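Local structure of histidine--tRNA ligase (Thermus thermophilus, 1H4V) at residues E135-D140 / R234-E239. The protein attaches L-histidine to tRNA(His) at the expense of ATP, working as a homodimeric class II aminoacyl-tRNA synthetase. Numbering follows the deposited sequence.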
# COMPACT_ATOMS: atom_id res chain seq x y z
N GLU A 135 -25.58 3.35 17.07
CA GLU A 135 -26.29 4.56 16.68
C GLU A 135 -25.93 5.72 17.61
O GLU A 135 -26.33 6.87 17.39
CB GLU A 135 -27.80 4.31 16.74
CG GLU A 135 -28.64 5.53 16.40
CD GLU A 135 -28.59 5.87 14.92
OE1 GLU A 135 -28.74 7.06 14.58
OE2 GLU A 135 -28.43 4.94 14.10
N ASN A 136 -25.16 5.42 18.66
CA ASN A 136 -24.75 6.42 19.64
C ASN A 136 -24.12 7.67 19.02
O ASN A 136 -23.15 7.58 18.28
CB ASN A 136 -23.77 5.79 20.64
CG ASN A 136 -23.66 6.59 21.91
OD1 ASN A 136 -23.34 7.78 21.89
ND2 ASN A 136 -23.94 5.94 23.04
N PRO A 137 -24.68 8.86 19.32
CA PRO A 137 -24.19 10.14 18.79
C PRO A 137 -22.74 10.46 19.16
O PRO A 137 -22.11 11.33 18.54
CB PRO A 137 -25.19 11.15 19.33
CG PRO A 137 -25.71 10.50 20.57
CD PRO A 137 -25.87 9.07 20.16
N ILE A 138 -22.22 9.78 20.17
CA ILE A 138 -20.84 9.99 20.56
C ILE A 138 -19.95 9.58 19.38
O ILE A 138 -18.95 10.22 19.10
CB ILE A 138 -20.48 9.16 21.82
CG1 ILE A 138 -21.00 9.89 23.07
CG2 ILE A 138 -18.98 8.95 21.92
CD1 ILE A 138 -20.90 9.08 24.37
N LEU A 139 -20.34 8.53 18.66
CA LEU A 139 -19.55 8.06 17.54
C LEU A 139 -19.49 9.04 16.38
O LEU A 139 -18.48 9.11 15.67
CB LEU A 139 -20.07 6.71 17.06
CG LEU A 139 -20.01 5.69 18.19
CD1 LEU A 139 -20.74 4.44 17.79
CD2 LEU A 139 -18.56 5.41 18.54
N ASP A 140 -20.56 9.81 16.19
CA ASP A 140 -20.61 10.80 15.12
C ASP A 140 -19.64 11.93 15.45
O ASP A 140 -18.87 12.38 14.60
CB ASP A 140 -22.02 11.36 14.96
CG ASP A 140 -23.06 10.28 14.77
OD1 ASP A 140 -23.93 10.43 13.89
OD2 ASP A 140 -23.02 9.28 15.52
N ARG A 234 -33.55 15.45 15.18
CA ARG A 234 -33.14 16.76 15.69
C ARG A 234 -32.42 16.61 17.03
O ARG A 234 -31.50 17.37 17.34
CB ARG A 234 -34.38 17.66 15.84
N ALA A 235 -32.83 15.62 17.81
CA ALA A 235 -32.24 15.36 19.11
C ALA A 235 -30.85 14.76 18.95
O ALA A 235 -29.95 15.05 19.74
CB ALA A 235 -33.13 14.42 19.92
N HIS A 236 -30.70 13.92 17.93
CA HIS A 236 -29.42 13.26 17.66
C HIS A 236 -28.39 14.30 17.21
O HIS A 236 -27.25 14.30 17.66
CB HIS A 236 -29.61 12.19 16.59
CG HIS A 236 -28.43 11.28 16.42
ND1 HIS A 236 -27.33 11.61 15.65
CD2 HIS A 236 -28.18 10.05 16.93
CE1 HIS A 236 -26.45 10.62 15.70
NE2 HIS A 236 -26.94 9.66 16.47
N LEU A 237 -28.82 15.21 16.34
CA LEU A 237 -27.94 16.25 15.85
C LEU A 237 -27.55 17.18 16.99
O LEU A 237 -26.41 17.66 17.04
CB LEU A 237 -28.63 17.05 14.74
CG LEU A 237 -27.87 18.26 14.17
CD1 LEU A 237 -26.48 17.83 13.68
CD2 LEU A 237 -28.69 18.87 13.04
N LYS A 238 -28.48 17.45 17.91
CA LYS A 238 -28.16 18.32 19.03
C LYS A 238 -27.10 17.67 19.91
O LYS A 238 -26.20 18.34 20.40
CB LYS A 238 -29.42 18.64 19.85
N GLU A 239 -27.20 16.35 20.09
CA GLU A 239 -26.21 15.62 20.88
C GLU A 239 -24.83 15.76 20.22
O GLU A 239 -23.83 16.06 20.89
CB GLU A 239 -26.59 14.14 20.96
CG GLU A 239 -27.82 13.84 21.81
CD GLU A 239 -27.54 13.94 23.30
OE1 GLU A 239 -26.77 13.11 23.82
OE2 GLU A 239 -28.10 14.85 23.96
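His236, on helix 231-246, reaches across to the N-cap of helix 137-153 and donates from NE2 to the backbone O of Glu135 (3.0 Å). The two helices pack together within the class II catalytic domain, beside its mixed sheet. The acceptor lies almost in the ring plane, and the C=O points nearly straight at the donor (C=O...N angle 170°), so this bond helps fix the rotation of the ring. CG lies anti to the backbone N (chi1 -169°), which directs the imidazole toward residues 135-137.

Pro137 lays its CB over one face of the ring, displaced toward the rim, in a CH-pi contact 3.9 Å from the ring centroid. The same CB lies 3.7 Å from CB of Glu239, one helical turn beyond His236, so the proline packs against both residues. At the ring edge, Asp140 OD1 approaches CE1 to 3.1 Å, with the carboxylate turned 62° from the imidazole plane. That carboxylate is held from the sheet side by Thr267, which bonds OD1, and by a salt bridge from OD2 to Arg287; its charge, shared with Arg287, may still polarise the C-H it faces. Glu135 OE1 stands 3.7 Å from His236 NE2, but its salt-bridge partner is Arg266.

Behind this first shell, Asn136 is the N-cap residue: its OD1 accepts from Ile138 N at 2.9 Å, through a lone pair in the carbonyl plane.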